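Local coordinates for protein type C neurotoxin (Clostridium botulinum, PDB 3PME) that probably attaches the neurotoxin to nerve-cell membranes through its receptor-binding domain, by recognising gangliosides and perhaps phosphatidylethanolamine, at residues S356-A370 with V389-W403. Residues are numbered along the deposited sequence; the frame is centred on the assembly and turned at random.
Sequences SQIFSSFMKNTMLLA and VTNYETKLLSTSSFW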
loop_
_atom_site.group_PDB
_atom_site.type_symbol
_atom_site.label_atom_id
_atom_site.label_comp_id
_atom_site.label_asym_id
_atom_site.label_seq_id
_atom_site.Cartn_x
_atom_site.Cartn_y
_atom_site.Cartn_z
ATOM N N SER A 356 -3.073 1.459 10.782
ATOM C CA SER A 356 -2.821 2.540 11.720
ATOM C C SER A 356 -3.521 2.277 13.054
ATOM O O SER A 356 -4.390 1.408 13.157
ATOM C CB SER A 356 -3.261 3.891 11.134
ATOM O OG SER A 356 -4.587 3.812 10.638
ATOM N N GLN A 357 -3.095 3.004 14.077
ATOM C CA GLN A 357 -3.796 3.011 15.364
ATOM C C GLN A 357 -4.484 4.354 15.589
ATOM O O GLN A 357 -4.040 5.386 15.088
ATOM C CB GLN A 357 -2.824 2.672 16.498
ATOM C CG GLN A 357 -2.336 1.230 16.404
ATOM C CD GLN A 357 -1.166 0.913 17.319
ATOM O OE1 GLN A 357 -0.219 1.692 17.445
ATOM N NE2 GLN A 357 -1.223 -0.259 17.951
ATOM N N ILE A 358 -5.575 4.330 16.336
ATOM C CA ILE A 358 -6.404 5.516 16.510
ATOM C C ILE A 358 -6.589 5.721 18.001
ATOM O O ILE A 358 -6.906 4.776 18.728
ATOM C CB ILE A 358 -7.765 5.341 15.828
ATOM C CG1 ILE A 358 -7.586 5.124 14.322
ATOM C CG2 ILE A 358 -8.643 6.566 16.078
ATOM C CD1 ILE A 358 -8.807 4.541 13.650
ATOM N N PHE A 359 -6.355 6.952 18.447
ATOM C CA PHE A 359 -6.346 7.276 19.867
ATOM C C PHE A 359 -7.259 8.436 20.148
ATOM O O PHE A 359 -7.580 9.217 19.257
ATOM C CB PHE A 359 -4.930 7.660 20.309
ATOM C CG PHE A 359 -3.916 6.587 20.064
ATOM C CD1 PHE A 359 -3.697 5.596 21.009
ATOM C CD2 PHE A 359 -3.202 6.549 18.879
ATOM C CE1 PHE A 359 -2.760 4.591 20.785
ATOM C CE2 PHE A 359 -2.274 5.539 18.643
ATOM C CZ PHE A 359 -2.058 4.561 19.597
ATOM N N SER A 360 -7.675 8.540 21.402
ATOM C CA SER A 360 -8.386 9.723 21.873
ATOM C C SER A 360 -7.763 10.171 23.184
ATOM O O SER A 360 -7.357 9.341 24.003
ATOM C CB SER A 360 -9.864 9.405 22.090
ATOM O OG SER A 360 -10.489 10.431 22.842
ATOM N N SER A 361 -7.697 11.481 23.390
ATOM C CA SER A 361 -7.223 11.997 24.669
ATOM C C SER A 361 -8.301 12.826 25.352
ATOM O O SER A 361 -8.006 13.670 26.201
ATOM C CB SER A 361 -5.933 12.798 24.487
ATOM O OG SER A 361 -6.076 13.757 23.464
ATOM N N PHE A 362 -9.559 12.580 24.991
ATOM C CA PHE A 362 -10.664 13.252 25.669
ATOM C C PHE A 362 -10.909 12.607 27.028
ATOM O O PHE A 362 -11.305 11.437 27.112
ATOM C CB PHE A 362 -11.942 13.247 24.829
ATOM C CG PHE A 362 -13.000 14.189 25.347
ATOM C CD1 PHE A 362 -12.897 15.553 25.126
ATOM C CD2 PHE A 362 -14.079 13.710 26.066
ATOM C CE1 PHE A 362 -13.863 16.429 25.611
ATOM C CE2 PHE A 362 -15.058 14.578 26.550
ATOM C CZ PHE A 362 -14.945 15.939 26.322
ATOM N N MET A 363 -10.614 13.373 28.080
ATOM C CA MET A 363 -10.808 12.973 29.478
ATOM C C MET A 363 -9.862 11.883 29.991
ATOM O O MET A 363 -9.279 12.025 31.068
ATOM C CB MET A 363 -12.268 12.600 29.740
ATOM C CG MET A 363 -13.235 13.712 29.398
ATOM S SD MET A 363 -13.022 15.185 30.421
ATOM C CE MET A 363 -14.472 16.132 29.957
ATOM N N LYS A 364 -9.729 10.799 29.232
ATOM C CA LYS A 364 -8.747 9.754 29.527
ATOM C C LYS A 364 -8.093 9.358 28.215
ATOM O O LYS A 364 -8.673 9.556 27.146
ATOM C CB LYS A 364 -9.408 8.520 30.154
ATOM C CG LYS A 364 -10.055 8.751 31.517
ATOM C CD LYS A 364 -10.653 7.459 32.056
ATOM C CE LYS A 364 -11.535 7.710 33.279
ATOM N NZ LYS A 364 -10.754 8.292 34.405
ATOM N N ASN A 365 -6.885 8.820 28.287
ATOM C CA ASN A 365 -6.222 8.331 27.095
ATOM C C ASN A 365 -6.785 6.980 26.706
ATOM O O ASN A 365 -6.735 6.029 27.487
ATOM C CB ASN A 365 -4.710 8.222 27.308
ATOM C CG ASN A 365 -4.032 9.577 27.358
ATOM O OD1 ASN A 365 -3.263 9.866 28.275
ATOM N ND2 ASN A 365 -4.323 10.419 26.379
ATOM N N THR A 366 -7.332 6.896 25.500
ATOM C CA THR A 366 -7.838 5.623 25.009
ATOM C C THR A 366 -7.277 5.289 23.639
ATOM O O THR A 366 -6.733 6.149 22.932
ATOM C CB THR A 366 -9.367 5.610 24.897
ATOM O OG1 THR A 366 -9.785 6.641 24.004
ATOM C CG2 THR A 366 -10.034 5.818 26.266
ATOM N N MET A 367 -7.433 4.026 23.270
ATOM C CA MET A 367 -7.047 3.545 21.954
ATOM C C MET A 367 -8.218 2.761 21.407
ATOM O O MET A 367 -8.872 2.027 22.146
ATOM C CB MET A 367 -5.821 2.627 22.035
ATOM C CG MET A 367 -5.358 2.151 20.659
ATOM S SD MET A 367 -3.861 1.148 20.653
ATOM C CE MET A 367 -4.414 -0.234 21.599
ATOM N N LEU A 368 -8.501 2.894 20.118
ATOM C CA LEU A 368 -9.586 2.115 19.539
ATOM C C LEU A 368 -9.151 0.682 19.249
ATOM O O LEU A 368 -8.055 0.438 18.714
ATOM C CB LEU A 368 -10.107 2.754 18.256
ATOM C CG LEU A 368 -10.617 4.186 18.359
ATOM C CD1 LEU A 368 -11.337 4.566 17.066
ATOM C CD2 LEU A 368 -11.543 4.316 19.545
ATOM N N LEU A 369 -10.002 -0.268 19.612
ATOM C CA LEU A 369 -9.798 -1.642 19.171
ATOM C C LEU A 369 -11.132 -2.305 18.855
ATOM O O LEU A 369 -12.194 -1.717 19.077
ATOM C CB LEU A 369 -8.977 -2.443 20.190
ATOM C CG LEU A 369 -9.478 -2.527 21.627
ATOM C CD1 LEU A 369 -10.626 -3.512 21.762
ATOM C CD2 LEU A 369 -8.342 -2.954 22.541
ATOM N N ALA A 370 -11.088 -3.512 18.304
ATOM C CA ALA A 370 -12.317 -4.247 18.038
ATOM C C ALA A 370 -12.238 -5.627 18.674
ATOM O O ALA A 370 -11.209 -6.292 18.610
ATOM C CB ALA A 370 -12.573 -4.363 16.538
ATOM N N VAL A 389 -10.600 1.995 24.538
ATOM C CA VAL A 389 -10.205 1.446 25.840
ATOM C C VAL A 389 -9.047 2.200 26.488
ATOM O O VAL A 389 -8.139 2.691 25.809
ATOM C CB VAL A 389 -9.839 -0.062 25.759
ATOM C CG1 VAL A 389 -10.901 -0.820 24.992
ATOM C CG2 VAL A 389 -8.483 -0.266 25.107
ATOM N N THR A 390 -9.062 2.271 27.816
ATOM C CA THR A 390 -7.937 2.856 28.537
ATOM C C THR A 390 -6.917 1.783 28.909
ATOM O O THR A 390 -7.164 0.587 28.727
ATOM C CB THR A 390 -8.386 3.558 29.838
ATOM O OG1 THR A 390 -8.883 2.578 30.760
ATOM C CG2 THR A 390 -9.462 4.605 29.559
ATOM N N ASN A 391 -5.773 2.216 29.431
ATOM C CA ASN A 391 -4.773 1.280 29.916
ATOM C C ASN A 391 -4.425 0.263 28.835
ATOM O O ASN A 391 -4.529 -0.951 29.037
ATOM C CB ASN A 391 -5.309 0.580 31.165
ATOM C CG ASN A 391 -5.657 1.561 32.262
ATOM O OD1 ASN A 391 -6.830 1.850 32.517
ATOM N ND2 ASN A 391 -4.630 2.109 32.901
ATOM N N TYR A 392 -3.994 0.769 27.688
ATOM C CA TYR A 392 -3.874 -0.053 26.496
ATOM C C TYR A 392 -2.442 -0.424 26.148
ATOM O O TYR A 392 -2.185 -0.909 25.052
ATOM C CB TYR A 392 -4.507 0.681 25.308
ATOM C CG TYR A 392 -3.978 2.087 25.099
ATOM C CD1 TYR A 392 -2.748 2.305 24.494
ATOM C CD2 TYR A 392 -4.717 3.200 25.502
ATOM C CE1 TYR A 392 -2.263 3.592 24.294
ATOM C CE2 TYR A 392 -4.241 4.483 25.306
ATOM C CZ TYR A 392 -3.009 4.673 24.703
ATOM O OH TYR A 392 -2.548 5.960 24.502
ATOM N N GLU A 393 -1.521 -0.199 27.081
ATOM C CA GLU A 393 -0.103 -0.434 26.821
ATOM C C GLU A 393 0.155 -1.847 26.292
ATOM O O GLU A 393 0.948 -2.042 25.361
ATOM C CB GLU A 393 0.721 -0.176 28.089
ATOM C CG GLU A 393 0.594 1.249 28.661
ATOM C CD GLU A 393 -0.694 1.492 29.455
ATOM O OE1 GLU A 393 -1.405 0.522 29.795
ATOM O OE2 GLU A 393 -0.991 2.672 29.752
ATOM N N THR A 394 -0.528 -2.832 26.870
ATOM C CA THR A 394 -0.301 -4.227 26.499
ATOM C C THR A 394 -0.986 -4.627 25.201
ATOM O O THR A 394 -0.822 -5.756 24.732
ATOM C CB THR A 394 -0.769 -5.189 27.603
ATOM O OG1 THR A 394 -2.152 -4.949 27.888
ATOM C CG2 THR A 394 0.044 -4.977 28.861
ATOM N N LYS A 395 -1.748 -3.703 24.620
ATOM C CA LYS A 395 -2.475 -3.981 23.386
ATOM C C LYS A 395 -1.853 -3.318 22.164
ATOM O O LYS A 395 -2.372 -3.455 21.051
ATOM C CB LYS A 395 -3.935 -3.529 23.509
ATOM C CG LYS A 395 -4.798 -4.424 24.380
ATOM C CD LYS A 395 -5.034 -5.774 23.718
ATOM C CE LYS A 395 -6.048 -6.611 24.491
ATOM N NZ LYS A 395 -6.185 -7.972 23.890
ATOM N N LEU A 396 -0.738 -2.618 22.369
ATOM C CA LEU A 396 -0.091 -1.859 21.300
ATOM C C LEU A 396 0.455 -2.714 20.158
ATOM O O LEU A 396 0.694 -2.203 19.063
ATOM C CB LEU A 396 1.006 -0.945 21.866
ATOM C CG LEU A 396 0.494 0.324 22.553
ATOM C CD1 LEU A 396 1.638 1.065 23.233
ATOM C CD2 LEU A 396 -0.196 1.224 21.544
ATOM N N LEU A 397 0.673 -4.002 20.412
ATOM C CA LEU A 397 1.108 -4.914 19.365
ATOM C C LEU A 397 -0.005 -5.874 18.946
ATOM O O LEU A 397 0.224 -6.773 18.137
ATOM C CB LEU A 397 2.332 -5.711 19.823
ATOM C CG LEU A 397 3.585 -4.894 20.127
ATOM C CD1 LEU A 397 4.606 -5.748 20.874
ATOM C CD2 LEU A 397 4.175 -4.354 18.839
ATOM N N SER A 398 -1.204 -5.678 19.491
ATOM C CA SER A 398 -2.343 -6.541 19.183
ATOM C C SER A 398 -2.966 -6.142 17.860
ATOM O O SER A 398 -3.225 -4.963 17.643
ATOM C CB SER A 398 -3.407 -6.411 20.276
ATOM O OG SER A 398 -4.595 -7.093 19.906
ATOM N N THR A 399 -3.239 -7.111 16.989
ATOM C CA THR A 399 -3.859 -6.778 15.706
ATOM C C THR A 399 -5.275 -6.234 15.912
ATOM O O THR A 399 -5.802 -5.553 15.044
ATOM C CB THR A 399 -3.885 -7.958 14.711
ATOM O OG1 THR A 399 -4.574 -9.072 15.290
ATOM C CG2 THR A 399 -2.462 -8.362 14.338
ATOM N N SER A 400 -5.878 -6.515 17.065
ATOM C CA SER A 400 -7.177 -5.934 17.383
ATOM C C SER A 400 -7.140 -4.401 17.443
ATOM O O SER A 400 -8.194 -3.756 17.396
ATOM C CB SER A 400 -7.740 -6.505 18.691
ATOM O OG SER A 400 -7.068 -5.977 19.818
ATOM N N SER A 401 -5.941 -3.820 17.562
ATOM C CA SER A 401 -5.785 -2.359 17.582
ATOM C C SER A 401 -5.431 -1.764 16.227
ATOM O O SER A 401 -5.248 -0.543 16.108
ATOM C CB SER A 401 -4.712 -1.939 18.582
ATOM O OG SER A 401 -3.421 -2.242 18.054
ATOM N N PHE A 402 -5.300 -2.615 15.211
ATOM C CA PHE A 402 -4.892 -2.161 13.887
ATOM C C PHE A 402 -6.108 -1.880 13.013
ATOM O O PHE A 402 -6.989 -2.726 12.895
ATOM C CB PHE A 402 -4.011 -3.204 13.189
ATOM C CG PHE A 402 -2.699 -3.500 13.893
ATOM C CD1 PHE A 402 -2.286 -2.772 15.003
ATOM C CD2 PHE A 402 -1.878 -4.512 13.417
ATOM C CE1 PHE A 402 -1.079 -3.062 15.635
ATOM C CE2 PHE A 402 -0.666 -4.806 14.040
ATOM C CZ PHE A 402 -0.271 -4.083 15.142
ATOM N N TRP A 403 -6.127 -0.701 12.388
ATOM C CA TRP A 403 -7.228 -0.307 11.500
ATOM C C TRP A 403 -6.753 -0.063 10.080
ATOM O O TRP A 403 -5.647 0.436 9.860
ATOM C CB TRP A 403 -7.913 0.958 12.035
ATOM C CG TRP A 403 -8.429 0.749 13.416
ATOM C CD1 TRP A 403 -7.748 0.939 14.579
ATOM C CD2 TRP A 403 -9.711 0.231 13.778
ATOM N NE1 TRP A 403 -8.534 0.589 15.651
ATOM C CE2 TRP A 403 -9.750 0.160 15.187
ATOM C CE3 TRP A 403 -10.835 -0.165 13.050
ATOM C CZ2 TRP A 403 -10.865 -0.302 15.879
ATOM C CZ3 TRP A 403 -11.959 -0.614 13.751
ATOM C CH2 TRP A 403 -11.953 -0.683 15.142
HETATM O O HOH W 1 -6.011 1.701 17.400
HETATM O O HOH W 2 -5.168 4.874 29.444
HETATM O O HOH W 3 -4.556 7.815 23.872
#
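The side-chain amide nitrogen of Gln357, NE2, spends both its N-H bonds on the loop that follows strand 383-389, a task suited to an amide, which carries two donors on one atom. One runs nearly straight to Ser401 OG (3.0 Å) and lies in the amide plane; the other reaches Leu396 O (2.9 Å) from above its carbonyl plane. Ser401 suits this place because its hydroxyl donates in turn to Ser398 O, so it fixes the 3-10 turn while accepting from the glutamine. Trp403 joins a broad apolar plate to an N-H: NE1 donates to Leu368 O (3.1 Å) in the ring plane, although it stands well above the plane of that carbonyl. With CG anti to its carbonyl carbon (chi1 -58°) and the ring turned crosswise (chi2 88°), the indole lies along Leu368, Leu369 and Ala370, and one face receives Ile358 CD1 in a CH-pi contact. These residues belong to the C-terminal receptor-binding region, of beta-trefoil type, where strands 356-360 and 366-373 form a hairpin and the loop 390-402 packs against it. Antiparallel bridges pin both ends of this loop, Met367 to Val389 and Ser356 to Trp403, the latter with Trp403 N on Ser356 O (2.8 Å). Between them Tyr392 combines an apolar face, over which Met367 CB sits, with a hydroxyl that shares a water with Thr366 O. The flexible methionine runs extended to SD, against Leu396 CD2, and its last torsion (63°) swings CE tightly onto Ser401 CB (3.5 Å). Phe359 CE1 comes obliquely within 3.7 Å of Tyr392 CE1. Another water accepts from Ile358 N and lies near Leu368 O and Ser401 O.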